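Local coordinates for Non-ribosomal peptide synthetase (Methanobrevibacter ruminantium, PDB 6VTJ), which carries a phosphopantetheine-bearing peptide carrier domain joined to a reductase domain that probably releases the thioester-bound peptide by NAD(P)H-dependent reduction, at residues A[31-34]-A[35-39]; A[172-175]-A[176-180]; A[228-231]-A[232-236]; A[290-293]-A[294-298]; A[431-435]-A[436-440]. All blocks are in the same frame, centred on the assembly; numbering follows the deposited sequence.

Contact 1 (A[31-34]-A[35-39])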
loop_
_atom_site.group_PDB
_atom_site.type_symbol
_atom_site.label_atom_id
_atom_site.label_comp_id
_atom_site.label_asym_id
_atom_site.label_seq_id
_atom_site.Cartn_x
_atom_site.Cartn_y
_atom_site.Cartn_z
ATOM N N GLU A 31 27.905 -1.349 22.296
ATOM C CA GLU A 31 29.326 -1.250 22.616
ATOM C C GLU A 31 30.184 -1.822 21.492
ATOM O O GLU A 31 31.107 -1.160 20.998
ATOM C CB GLU A 31 29.619 -1.962 23.942
ATOM N N THR A 32 29.878 -3.045 21.057
ATOM C CA THR A 32 30.679 -3.747 20.060
ATOM C C THR A 32 29.773 -4.278 18.961
ATOM O O THR A 32 28.849 -5.046 19.239
ATOM C CB THR A 32 31.468 -4.898 20.692
ATOM O OG1 THR A 32 32.084 -4.458 21.913
ATOM C CG2 THR A 32 32.541 -5.365 19.730
ATOM N N VAL A 33 30.051 -3.892 17.718
ATOM C CA VAL A 33 29.326 -4.381 16.546
ATOM C C VAL A 33 30.332 -5.056 15.615
ATOM O O VAL A 33 31.326 -4.436 15.216
ATOM C CB VAL A 33 28.593 -3.245 15.815
ATOM C CG1 VAL A 33 28.151 -3.687 14.408
ATOM C CG2 VAL A 33 27.437 -2.727 16.649
ATOM N N GLY A 34 30.076 -6.328 15.269
ATOM C CA GLY A 34 30.913 -7.033 14.326
ATOM C C GLY A 34 30.510 -6.766 12.887
ATOM O O GLY A 34 29.490 -6.152 12.602
ATOM N N VAL A 35 31.347 -7.239 11.963
ATOM C CA VAL A 35 31.144 -6.947 10.545
ATOM C C VAL A 35 30.068 -7.822 9.925
ATOM O O VAL A 35 29.600 -7.533 8.814
ATOM C CB VAL A 35 32.485 -7.092 9.797
ATOM C CG1 VAL A 35 32.785 -8.562 9.479
ATOM C CG2 VAL A 35 32.510 -6.209 8.540
ATOM N N GLU A 36 29.666 -8.886 10.619
ATOM C CA GLU A 36 28.586 -9.757 10.181
ATOM C C GLU A 36 27.346 -9.615 11.052
ATOM O O GLU A 36 26.451 -10.465 10.988
ATOM C CB GLU A 36 29.069 -11.205 10.165
ATOM C CG GLU A 36 30.401 -11.371 9.461
ATOM C CD GLU A 36 30.276 -12.043 8.108
ATOM O OE1 GLU A 36 30.798 -13.179 7.964
ATOM O OE2 GLU A 36 29.675 -11.432 7.190
ATOM N N ASP A 37 27.278 -8.568 11.872
ATOM C CA ASP A 37 26.079 -8.304 12.651
ATOM C C ASP A 37 24.964 -7.780 11.748
ATOM O O ASP A 37 25.138 -6.789 11.029
ATOM C CB ASP A 37 26.374 -7.300 13.761
ATOM C CG ASP A 37 27.272 -7.872 14.846
ATOM O OD1 ASP A 37 27.826 -8.985 14.655
ATOM O OD2 ASP A 37 27.428 -7.196 15.892
ATOM N N ASN A 38 23.822 -8.456 11.787
ATOM C CA ASN A 38 22.633 -8.038 11.055
ATOM C C ASN A 38 22.030 -6.797 11.716
ATOM O O ASN A 38 21.648 -6.843 12.892
ATOM C CB ASN A 38 21.628 -9.195 11.039
ATOM C CG ASN A 38 20.422 -8.926 10.161
ATOM O OD1 ASN A 38 19.812 -7.860 10.227
ATOM N ND2 ASN A 38 20.056 -9.914 9.350
ATOM N N PHE A 39 21.936 -5.698 10.954
ATOM C CA PHE A 39 21.351 -4.454 11.468
ATOM C C PHE A 39 20.028 -4.698 12.185
ATOM O O PHE A 39 19.793 -4.172 13.279
ATOM C CB PHE A 39 21.140 -3.454 10.327
ATOM C CG PHE A 39 20.596 -2.118 10.773
ATOM C CD1 PHE A 39 21.413 -1.189 11.393
ATOM C CD2 PHE A 39 19.267 -1.781 10.545
ATOM C CE1 PHE A 39 20.918 0.045 11.792
ATOM C CE2 PHE A 39 18.760 -0.541 10.942
ATOM C CZ PHE A 39 19.584 0.369 11.564
#

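Contact 2 (A[172-175]-A[176-180])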
loop_
_atom_site.group_PDB
_atom_site.type_symbol
_atom_site.label_atom_id
_atom_site.label_comp_id
_atom_site.label_asym_id
_atom_site.label_seq_id
_atom_site.Cartn_x
_atom_site.Cartn_y
_atom_site.Cartn_z
ATOM N N ASP A 172 -14.135 -0.354 19.626
ATOM C CA ASP A 172 -13.258 0.768 19.941
ATOM C C ASP A 172 -12.752 1.448 18.678
ATOM O O ASP A 172 -12.692 2.680 18.615
ATOM C CB ASP A 172 -12.076 0.299 20.788
ATOM C CG ASP A 172 -11.188 1.446 21.199
ATOM O OD1 ASP A 172 -11.703 2.390 21.836
ATOM O OD2 ASP A 172 -9.994 1.439 20.846
ATOM N N VAL A 173 -12.374 0.664 17.669
ATOM C CA VAL A 173 -11.931 1.252 16.404
ATOM C C VAL A 173 -13.074 2.010 15.734
ATOM O O VAL A 173 -12.887 3.119 15.199
ATOM C CB VAL A 173 -11.368 0.151 15.488
ATOM C CG1 VAL A 173 -10.954 0.737 14.130
ATOM C CG2 VAL A 173 -10.228 -0.572 16.176
ATOM N N MET A 174 -14.280 1.428 15.757
ATOM C CA MET A 174 -15.444 2.087 15.174
ATOM C C MET A 174 -15.665 3.454 15.801
ATOM O O MET A 174 -15.892 4.447 15.096
ATOM C CB MET A 174 -16.689 1.217 15.350
ATOM C CG MET A 174 -16.800 0.061 14.372
ATOM S SD MET A 174 -18.113 -1.059 14.890
ATOM C CE MET A 174 -19.516 -0.016 14.459
ATOM N N ASN A 175 -15.598 3.525 17.136
ATOM C CA ASN A 175 -15.771 4.816 17.801
ATOM C C ASN A 175 -14.588 5.746 17.550
ATOM O O ASN A 175 -14.757 6.969 17.523
ATOM C CB ASN A 175 -15.977 4.608 19.298
ATOM C CG ASN A 175 -17.351 4.063 19.621
ATOM O OD1 ASN A 175 -18.343 4.394 18.961
ATOM N ND2 ASN A 175 -17.418 3.223 20.643
ATOM N N ASP A 176 -13.391 5.187 17.379
ATOM C CA ASP A 176 -12.231 5.987 16.994
ATOM C C ASP A 176 -12.469 6.754 15.698
ATOM O O ASP A 176 -12.071 7.921 15.576
ATOM C CB ASP A 176 -11.016 5.077 16.836
ATOM C CG ASP A 176 -9.988 5.309 17.887
ATOM O OD1 ASP A 176 -10.146 6.306 18.621
ATOM O OD2 ASP A 176 -9.033 4.498 17.989
ATOM N N TYR A 177 -13.084 6.105 14.705
ATOM C CA TYR A 177 -13.173 6.685 13.365
ATOM C C TYR A 177 -14.495 7.380 13.059
ATOM O O TYR A 177 -14.547 8.189 12.127
ATOM C CB TYR A 177 -12.948 5.596 12.306
ATOM C CG TYR A 177 -11.490 5.286 12.028
ATOM C CD1 TYR A 177 -10.721 6.137 11.244
ATOM C CD2 TYR A 177 -10.886 4.137 12.539
ATOM C CE1 TYR A 177 -9.381 5.860 10.980
ATOM C CE2 TYR A 177 -9.554 3.848 12.277
ATOM C CZ TYR A 177 -8.807 4.719 11.493
ATOM O OH TYR A 177 -7.482 4.455 11.218
ATOM N N PHE A 178 -15.573 7.068 13.766
ATOM C CA PHE A 178 -16.890 7.520 13.348
ATOM C C PHE A 178 -17.465 8.530 14.327
ATOM O O PHE A 178 -17.305 8.401 15.548
ATOM C CB PHE A 178 -17.895 6.375 13.223
ATOM C CG PHE A 178 -17.467 5.261 12.330
ATOM C CD1 PHE A 178 -16.438 5.425 11.409
ATOM C CD2 PHE A 178 -18.126 4.034 12.400
ATOM C CE1 PHE A 178 -16.054 4.394 10.587
ATOM C CE2 PHE A 178 -17.751 2.986 11.572
ATOM C CZ PHE A 178 -16.697 3.174 10.666
ATOM N N ASP A 179 -18.169 9.509 13.757
ATOM C CA ASP A 179 -19.077 10.356 14.522
ATOM C C ASP A 179 -20.286 9.565 14.998
ATOM O O ASP A 179 -20.618 9.584 16.190
ATOM C CB ASP A 179 -19.525 11.542 13.669
ATOM C CG ASP A 179 -18.394 12.497 13.349
ATOM O OD1 ASP A 179 -17.532 12.727 14.233
ATOM O OD2 ASP A 179 -18.376 13.013 12.207
ATOM N N GLU A 180 -20.962 8.870 14.076
ATOM C CA GLU A 180 -22.046 7.970 14.450
ATOM C C GLU A 180 -21.538 6.878 15.374
ATOM O O GLU A 180 -20.426 6.360 15.208
ATOM C CB GLU A 180 -22.667 7.284 13.227
ATOM C CG GLU A 180 -23.240 8.170 12.179
ATOM C CD GLU A 180 -22.320 8.252 11.006
ATOM O OE1 GLU A 180 -21.104 8.357 11.251
ATOM O OE2 GLU A 180 -22.793 8.202 9.858
HETATM O O HOH W 1 -18.711 6.755 17.681
HETATM O O HOH W 2 -19.579 3.725 15.814
#

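Contact 3 (A[228-231]-A[232-236])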
loop_
_atom_site.group_PDB
_atom_site.type_symbol
_atom_site.label_atom_id
_atom_site.label_comp_id
_atom_site.label_asym_id
_atom_site.label_seq_id
_atom_site.Cartn_x
_atom_site.Cartn_y
_atom_site.Cartn_z
ATOM N N ASP A 228 10.033 -12.045 6.059
ATOM C CA ASP A 228 9.063 -12.517 5.081
ATOM C C ASP A 228 7.645 -12.610 5.631
ATOM O O ASP A 228 6.794 -13.270 5.026
ATOM C CB ASP A 228 9.515 -13.862 4.508
ATOM C CG ASP A 228 10.622 -13.694 3.487
ATOM O OD1 ASP A 228 11.055 -12.534 3.297
ATOM O OD2 ASP A 228 11.043 -14.695 2.866
ATOM N N TYR A 229 7.365 -11.961 6.757
ATOM C CA TYR A 229 6.004 -11.977 7.273
ATOM C C TYR A 229 5.042 -11.295 6.303
ATOM O O TYR A 229 3.864 -11.683 6.209
ATOM C CB TYR A 229 5.971 -11.310 8.647
ATOM C CG TYR A 229 4.625 -11.352 9.327
ATOM C CD1 TYR A 229 4.067 -12.558 9.736
ATOM C CD2 TYR A 229 3.913 -10.181 9.570
ATOM C CE1 TYR A 229 2.827 -12.604 10.365
ATOM C CE2 TYR A 229 2.668 -10.207 10.203
ATOM C CZ TYR A 229 2.124 -11.420 10.599
ATOM O OH TYR A 229 0.881 -11.441 11.228
ATOM N N ILE A 230 5.540 -10.298 5.559
ATOM C CA ILE A 230 4.719 -9.597 4.578
ATOM C C ILE A 230 4.116 -10.584 3.591
ATOM O O ILE A 230 2.969 -10.423 3.157
ATOM C CB ILE A 230 5.538 -8.503 3.865
ATOM C CG1 ILE A 230 4.640 -7.742 2.870
ATOM C CG2 ILE A 230 6.751 -9.093 3.169
ATOM C CD1 ILE A 230 5.191 -6.383 2.409
ATOM N N PHE A 231 4.868 -11.631 3.237
ATOM C CA PHE A 231 4.339 -12.652 2.342
ATOM C C PHE A 231 3.329 -13.551 3.046
ATOM O O PHE A 231 2.451 -14.128 2.388
ATOM C CB PHE A 231 5.477 -13.498 1.764
ATOM C CG PHE A 231 6.386 -12.746 0.825
ATOM C CD1 PHE A 231 5.971 -12.415 -0.457
ATOM C CD2 PHE A 231 7.667 -12.403 1.216
ATOM C CE1 PHE A 231 6.825 -11.727 -1.329
ATOM C CE2 PHE A 231 8.512 -11.725 0.361
ATOM C CZ PHE A 231 8.093 -11.385 -0.913
ATOM N N ARG A 232 3.440 -13.705 4.369
ATOM C CA ARG A 232 2.449 -14.509 5.077
ATOM C C ARG A 232 1.096 -13.812 5.081
ATOM O O ARG A 232 0.060 -14.452 4.864
ATOM C CB ARG A 232 2.889 -14.778 6.523
ATOM C CG ARG A 232 4.081 -15.696 6.683
ATOM C CD ARG A 232 3.645 -17.132 6.786
ATOM N NE ARG A 232 2.929 -17.400 8.029
ATOM C CZ ARG A 232 1.700 -17.914 8.084
ATOM N NH1 ARG A 232 1.040 -18.203 6.958
ATOM N NH2 ARG A 232 1.126 -18.131 9.267
ATOM N N VAL A 233 1.085 -12.509 5.360
ATOM C CA VAL A 233 -0.180 -11.780 5.399
ATOM C C VAL A 233 -0.710 -11.557 3.988
ATOM O O VAL A 233 -1.883 -11.817 3.699
ATOM C CB VAL A 233 -0.028 -10.443 6.147
ATOM C CG1 VAL A 233 -1.331 -9.643 6.083
ATOM C CG2 VAL A 233 0.386 -10.669 7.591
ATOM N N ASN A 234 0.152 -11.083 3.083
ATOM C CA ASN A 234 -0.304 -10.617 1.784
ATOM C C ASN A 234 -0.479 -11.735 0.765
ATOM O O ASN A 234 -1.208 -11.545 -0.210
ATOM C CB ASN A 234 0.673 -9.581 1.254
ATOM C CG ASN A 234 0.644 -8.312 2.061
ATOM O OD1 ASN A 234 -0.062 -8.229 3.069
ATOM N ND2 ASN A 234 1.414 -7.310 1.634
ATOM N N VAL A 235 0.160 -12.889 0.957
ATOM C CA VAL A 235 0.011 -13.967 -0.017
ATOM C C VAL A 235 -0.688 -15.164 0.615
ATOM O O VAL A 235 -1.742 -15.598 0.130
ATOM C CB VAL A 235 1.358 -14.396 -0.620
ATOM C CG1 VAL A 235 1.115 -15.472 -1.652
ATOM C CG2 VAL A 235 2.064 -13.224 -1.253
ATOM N N ASP A 236 -0.102 -15.723 1.684
ATOM C CA ASP A 236 -0.705 -16.894 2.319
ATOM C C ASP A 236 -2.117 -16.589 2.810
ATOM O O ASP A 236 -2.992 -17.457 2.773
ATOM C CB ASP A 236 0.156 -17.388 3.484
ATOM C CG ASP A 236 1.553 -17.889 3.046
ATOM O OD1 ASP A 236 1.778 -18.177 1.849
ATOM O OD2 ASP A 236 2.447 -17.980 3.918
#

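Contact 4 (A[290-293]-A[294-298])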
loop_
_atom_site.group_PDB
_atom_site.type_symbol
_atom_site.label_atom_id
_atom_site.label_comp_id
_atom_site.label_asym_id
_atom_site.label_seq_id
_atom_site.Cartn_x
_atom_site.Cartn_y
_atom_site.Cartn_z
ATOM N N ASN A 290 10.646 -5.086 -5.365
ATOM C CA ASN A 290 10.134 -4.615 -4.088
ATOM C C ASN A 290 9.200 -5.648 -3.464
ATOM O O ASN A 290 8.356 -6.241 -4.143
ATOM C CB ASN A 290 9.403 -3.295 -4.282
ATOM C CG ASN A 290 8.796 -2.800 -3.009
ATOM O OD1 ASN A 290 7.683 -3.183 -2.646
ATOM N ND2 ASN A 290 9.541 -1.977 -2.284
ATOM N N LYS A 291 9.350 -5.869 -2.160
ATOM C CA LYS A 291 8.658 -6.987 -1.518
ATOM C C LYS A 291 7.146 -6.772 -1.447
ATOM O O LYS A 291 6.374 -7.734 -1.538
ATOM C CB LYS A 291 9.212 -7.196 -0.118
ATOM C CG LYS A 291 10.273 -8.257 0.004
ATOM C CD LYS A 291 10.317 -8.738 1.444
ATOM C CE LYS A 291 11.724 -8.646 2.011
ATOM N NZ LYS A 291 11.758 -9.299 3.348
ATOM N N TYR A 292 6.704 -5.533 -1.267
ATOM C CA TYR A 292 5.277 -5.292 -1.127
ATOM C C TYR A 292 4.580 -5.426 -2.473
ATOM O O TYR A 292 3.548 -6.102 -2.589
ATOM C CB TYR A 292 5.038 -3.914 -0.526
ATOM C CG TYR A 292 3.606 -3.481 -0.656
ATOM C CD1 TYR A 292 2.627 -4.055 0.133
ATOM C CD2 TYR A 292 3.225 -2.515 -1.583
ATOM C CE1 TYR A 292 1.309 -3.674 0.019
ATOM C CE2 TYR A 292 1.918 -2.132 -1.708
ATOM C CZ TYR A 292 0.964 -2.721 -0.900
ATOM O OH TYR A 292 -0.343 -2.365 -1.011
ATOM N N VAL A 293 5.146 -4.804 -3.505
ATOM C CA VAL A 293 4.605 -4.955 -4.849
ATOM C C VAL A 293 4.614 -6.420 -5.264
ATOM O O VAL A 293 3.652 -6.918 -5.872
ATOM C CB VAL A 293 5.395 -4.088 -5.842
ATOM C CG1 VAL A 293 4.784 -4.222 -7.248
ATOM C CG2 VAL A 293 5.413 -2.641 -5.379
ATOM N N CYS A 294 5.680 -7.141 -4.913
ATOM C CA CYS A 294 5.784 -8.544 -5.293
ATOM C C CYS A 294 4.714 -9.385 -4.616
ATOM O O CYS A 294 4.067 -10.216 -5.264
ATOM C CB CYS A 294 7.185 -9.080 -4.971
ATOM S SG CYS A 294 7.361 -10.839 -5.297
ATOM N N SER A 295 4.544 -9.225 -3.298
ATOM C CA SER A 295 3.512 -9.987 -2.597
ATOM C C SER A 295 2.115 -9.682 -3.147
ATOM O O SER A 295 1.286 -10.591 -3.293
ATOM C CB SER A 295 3.569 -9.721 -1.085
ATOM O OG SER A 295 3.245 -8.369 -0.736
ATOM N N LYS A 296 1.825 -8.413 -3.450
ATOM C CA LYS A 296 0.500 -8.117 -3.996
ATOM C C LYS A 296 0.326 -8.750 -5.380
ATOM O O LYS A 296 -0.757 -9.253 -5.717
ATOM C CB LYS A 296 0.281 -6.608 -4.053
ATOM C CG LYS A 296 0.266 -5.915 -2.695
ATOM C CD LYS A 296 -0.811 -6.464 -1.770
ATOM C CE LYS A 296 -2.204 -6.082 -2.229
ATOM N NZ LYS A 296 -3.178 -6.361 -1.154
ATOM N N PHE A 297 1.387 -8.737 -6.194
ATOM C CA PHE A 297 1.320 -9.373 -7.502
ATOM C C PHE A 297 1.043 -10.867 -7.374
ATOM O O PHE A 297 0.226 -11.424 -8.126
ATOM C CB PHE A 297 2.624 -9.133 -8.268
ATOM C CG PHE A 297 2.762 -9.982 -9.504
ATOM C CD1 PHE A 297 3.359 -11.250 -9.440
ATOM C CD2 PHE A 297 2.292 -9.526 -10.727
ATOM C CE1 PHE A 297 3.470 -12.048 -10.574
ATOM C CE2 PHE A 297 2.410 -10.316 -11.873
ATOM C CZ PHE A 297 3.006 -11.586 -11.791
ATOM N N LEU A 298 1.738 -11.538 -6.449
ATOM C CA LEU A 298 1.527 -12.975 -6.260
ATOM C C LEU A 298 0.110 -13.250 -5.779
ATOM O O LEU A 298 -0.518 -14.241 -6.178
ATOM C CB LEU A 298 2.560 -13.530 -5.267
ATOM C CG LEU A 298 4.026 -13.530 -5.738
ATOM C CD1 LEU A 298 4.984 -13.963 -4.618
ATOM C CD2 LEU A 298 4.200 -14.421 -6.976
#

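Contact 5 (A[431-435]-A[436-440])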
loop_
_atom_site.group_PDB
_atom_site.type_symbol
_atom_site.label_atom_id
_atom_site.label_comp_id
_atom_site.label_asym_id
_atom_site.label_seq_id
_atom_site.Cartn_x
_atom_site.Cartn_y
_atom_site.Cartn_z
ATOM N N GLN A 431 14.197 12.612 6.389
ATOM C CA GLN A 431 13.748 11.254 6.684
ATOM C C GLN A 431 12.657 10.814 5.718
ATOM O O GLN A 431 12.736 9.732 5.120
ATOM C CB GLN A 431 13.243 11.181 8.123
ATOM C CG GLN A 431 12.537 9.872 8.470
ATOM C CD GLN A 431 12.401 9.681 9.969
ATOM O OE1 GLN A 431 13.373 9.806 10.710
ATOM N NE2 GLN A 431 11.188 9.389 10.424
ATOM N N GLY A 432 11.655 11.675 5.524
ATOM C CA GLY A 432 10.566 11.434 4.606
ATOM C C GLY A 432 11.085 10.910 3.293
ATOM O O GLY A 432 10.896 9.724 2.980
ATOM N N ILE A 433 11.832 11.743 2.562
ATOM C CA ILE A 433 12.209 11.302 1.227
ATOM C C ILE A 433 13.168 10.122 1.318
ATOM O O ILE A 433 13.185 9.262 0.425
ATOM C CB ILE A 433 12.792 12.458 0.394
ATOM C CG1 ILE A 433 13.961 13.122 1.117
ATOM C CG2 ILE A 433 11.723 13.478 0.080
ATOM C CD1 ILE A 433 14.659 14.142 0.266
ATOM N N ILE A 434 13.922 10.013 2.419
ATOM C CA ILE A 434 14.846 8.891 2.545
ATOM C C ILE A 434 14.074 7.592 2.696
ATOM O O ILE A 434 14.413 6.584 2.059
ATOM C CB ILE A 434 15.831 9.092 3.718
ATOM C CG1 ILE A 434 16.882 10.161 3.391
ATOM C CG2 ILE A 434 16.536 7.807 4.021
ATOM C CD1 ILE A 434 17.572 9.976 2.049
ATOM N N THR A 435 13.019 7.583 3.534
ATOM C CA THR A 435 12.331 6.306 3.713
ATOM C C THR A 435 11.499 5.953 2.493
ATOM O O THR A 435 11.020 4.815 2.392
ATOM C CB THR A 435 11.441 6.287 4.966
ATOM O OG1 THR A 435 10.451 7.309 4.880
ATOM C CG2 THR A 435 12.268 6.473 6.242
ATOM N N ALA A 436 11.350 6.896 1.565
ATOM C CA ALA A 436 10.736 6.672 0.270
ATOM C C ALA A 436 11.748 6.272 -0.792
ATOM O O ALA A 436 11.443 6.376 -1.987
ATOM C CB ALA A 436 9.983 7.927 -0.171
ATOM N N ASP A 437 12.949 5.844 -0.381
ATOM C CA ASP A 437 14.011 5.365 -1.271
ATOM C C ASP A 437 14.561 6.460 -2.182
ATOM O O ASP A 437 15.093 6.164 -3.261
ATOM C CB ASP A 437 13.532 4.173 -2.109
ATOM C CG ASP A 437 14.555 3.051 -2.191
ATOM O OD1 ASP A 437 15.566 3.068 -1.448
ATOM O OD2 ASP A 437 14.336 2.141 -3.012
ATOM N N PHE A 438 14.450 7.722 -1.769
ATOM C CA PHE A 438 14.993 8.829 -2.547
ATOM C C PHE A 438 16.515 8.733 -2.621
ATOM O O PHE A 438 17.181 8.217 -1.718
ATOM C CB PHE A 438 14.547 10.161 -1.918
ATOM C CG PHE A 438 15.160 11.404 -2.519
ATOM C CD1 PHE A 438 16.441 11.831 -2.155
ATOM C CD2 PHE A 438 14.422 12.199 -3.388
ATOM C CE1 PHE A 438 16.993 13.003 -2.700
ATOM C CE2 PHE A 438 14.960 13.360 -3.924
ATOM C CZ PHE A 438 16.249 13.763 -3.583
ATOM N N SER A 439 17.052 9.214 -3.731
ATOM C CA SER A 439 18.464 9.508 -3.879
ATOM C C SER A 439 18.571 10.735 -4.762
ATOM O O SER A 439 17.854 10.842 -5.762
ATOM C CB SER A 439 19.242 8.346 -4.499
ATOM O OG SER A 439 20.346 8.835 -5.243
ATOM N N ILE A 440 19.458 11.658 -4.391
ATOM C CA ILE A 440 19.604 12.893 -5.151
ATOM C C ILE A 440 19.917 12.613 -6.617
ATOM O O ILE A 440 19.630 13.451 -7.484
ATOM C CB ILE A 440 20.679 13.786 -4.502
ATOM C CG1 ILE A 440 20.487 15.246 -4.909
ATOM C CG2 ILE A 440 22.062 13.294 -4.855
ATOM C CD1 ILE A 440 19.225 15.867 -4.346
HETATM O O HOH W 3 16.867 6.282 0.336
#

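Contact 1 (A[31-34]-A[35-39])
Asp37 OD2 accepts the backbone N-H of Gly34 at 2.9 Å. The N-H aims at it with an angle of 155°. It approaches from well above the carboxylate plane, 73° out of it, not in line with the flat group. A chi1 of -69° places Asp37 CG opposite its own carbonyl carbon and turns the carboxylate back over the chain that precedes it. A second, weak bond runs from Asp37 N to Gly34 O at 3.4 Å. It closes a type I beta turn from Gly34 to Asp37. The turn lies in the long loop between helices 15-28 and 46-58 of the carrier domain. Asp37 to Phe39 begin a sequence that matches the carrier-domain motif running to the phosphopantetheine-bearing serine, Ser46. Val33 lines the same carboxylate, with its CG1 3.9 Å from Asp37 OD2 and its CA 3.5 Å from that oxygen. Val33 also packs on Phe24 of helix 15-28. With an alanine in place of Asp37, the N-H of Gly34 would probably be left without this acceptor and the turn less firmly held. Val35, the second residue of the turn, points away from it and packs on Cys21 and Arg75.

Contact 2 (A[172-175]-A[176-180])
Val173 and Tyr177 lie side by side on helix 166-177 and point the same way. Val173 CG1 is anti to the backbone N (chi1 178°), which sets it at the edge of the Tyr177 ring, in the ring plane. It is 3.8 Å from Tyr177 CD2. The ring therefore meets the valine with its rim and not with a face. Met174 and Phe178 are turned differently. Their side chains run at a slant to each other, and Met174 CG comes to 4.2 Å from Phe178 CE2. Met174 CA lies over one face of the Phe178 ring, offset toward the rim.

Backbone bonds hold this last turn together: Asp176 N to Asp172 O at 2.9 Å, Tyr177 N to Val173 O at 3.0 Å, and Phe178 N to Met174 O. Phe178 is the first residue to leave helical geometry. Beyond it, a water donates to Glu180 O at 2.8 Å and, weakly, to Asn175 OD1.

The helix is the crossover of a beta-alpha-beta unit between strands 154-158 and 190-194 in the Rossmann-type reductase. Its apolar side packs on Ile140 of helix 137-149. Tyr177 OH is hydrogen-bonded to Lys332 N, and its ring also meets His141. A leucine in place of Tyr177 would take away that hydroxyl, and Lys332 N would probably lose its partner. On the polar side, Asp172 OD2 and Asp176 OD2 stand 4.3 Å apart. Two like charges so near would be expected to raise the proton affinity of one carboxylate.

Contact 3 (A[228-231]-A[232-236])
The Tyr229 ring takes Val233 CG2 over one face, a CH-pi contact 3.9 Å from the ring centroid and 29° off its normal. The methyl sits nearest Tyr229 CE2, at 3.5 Å. The Tyr229 side chain leaves the backbone with CG opposite N (chi1 -176°), and its ring swings along the helix toward Val233. The Phe231 ring is met at its edge instead. Val235 CG2 comes near its plane, 4.1 Å from Phe231 CD1, and Asp228 OD1 also lies at the rim. The Arg232 guanidinium presents an edge to Asp236; the bridge from Arg232 NH1 to Asp236 OD2 is weak, at 3.4 Å. Ile230 CG1 packs against Asn234 ND2 at 3.5 Å, while Asn234 OD1 accepts from Leu220 N.

Phe231 O is gripped twice. Asp236 N reaches it at 3.1 Å, nearly in line with the carbonyl. Val235 N reaches it at 3.0 Å from above the carbonyl plane. The bond from Asp236 N back five residues to Phe231 O marks a wider pi-type turn within helix 229-246. That helix is the crossover between parallel strands 213-216 and 252-258, a beta-alpha-beta unit of the Rossmann-type reductase domain.

Contact 4 (A[290-293]-A[294-298])
Lys296 CG lies over one face of the Tyr292 ring, 4.0 Å from its centroid and 24° off the normal, a CH-pi contact offset toward the rim. Its nearest ring atoms include Tyr292 CE1, at 3.7 Å. The lysine chain bends at chi2 and chi3 as it passes the ring, and its NZ ends on Ile256 O. On the backbone of the same tyrosine, Tyr292 O accepts two bonds from the same face of its plane: Lys296 N at 3.0 Å and Ser295 OG at 2.9 Å. Ser295 OG also bonds Asn234 ND2 of the neighbouring helix.

One turn earlier, Asn290 is the N-cap. Its OD1 takes Val293 N at 3.1 Å on a lone pair in the carbonyl plane, with a nearly straight angle of 168°. Tyr292 N adds a weak bond to the same oxygen. Asn290 ND2 bonds His223 O, so the cap is tied to a residue of the phosphopantetheine pocket.

The Tyr-x-x-x-Lys spacing matches the signature of short-chain dehydrogenases/reductases, consistent with a place at the reductase active site. Helix 291-308 packs here on helix 229-246 through Lys291 and Tyr292, on strand 252-258 through Tyr292 and Lys296, and on helix 94-99 through Cys294 and Phe297.

Contact 5 (A[431-435]-A[436-440])
The backbone of helix 431-435 ends in a Schellman motif, in which Asp437 N bonds Ile434 O at 2.9 Å, Phe438 N reaches back to Ile433 O, and Asp437 takes a positive phi of 66°. The position of Ile433 O is less certain in the model, so the length of the second bond carries little weight. Ala436 N also bonds Gly432 O, at 3.2 Å and in its carbonyl plane.

The side chains pack across the same turn. Ile433 and Phe438 lie alongside each other and point the same way. Ile433 CD1 sits over the centre of the Phe438 ring, 3.8 Å from the centroid and only 10° off the normal. Nearer the backbone, Ile433 CB and Phe438 CB are 3.7 Å apart. With chi1 at 173° the Phe438 ring extends away from its own backbone N and meets Ile433 CD1 with a face. Ile440 CD1 lies at the edge of the same ring, in its plane. The pair is the apolar contact between C'' (Phe438) and C3 (Ile433) that commonly accompanies a Schellman motif. A water donates to Ile434 O at 3.0 Å and to Phe438 O at 2.8 Å, so it bridges the helix end to the departing chain.

Asp437 OD1 bonds Asp66 N of helix 65-70. Thr435 touches the bound 4'-phosphopantetheine and packs on Tyr65 and Ser50. Ile434 rests on Ile53 and Leu57 of carrier helix 46-58. Phe438 also packs on Phe418 of helix 415-423.

Overall arrangement
Contacts 3 and 4 belong to neighbouring helices, with centres 9 Å apart. They touch directly: Phe231 CE2 packs on Lys291 CD at 3.7 Å, and Val235 CG2 approaches Ser295 O at 3.4 Å. Contact 5 comes to about 6 Å from contact 4, nearest atoms, without touching it. The 4'-phosphopantetheine lies near all three contacts: it is about 4 Å from the Thr435 side chain, 6 Å from that of Tyr292 and 8 Å from that of Ile230. Contact 1 lies in the carrier domain, about 10 Å from contact 4 at the nearest atoms. Contact 2 is remote, its centre 45 Å from that of contact 1, though the Tyr177 side chain is about 13 Å from the cofactor arm.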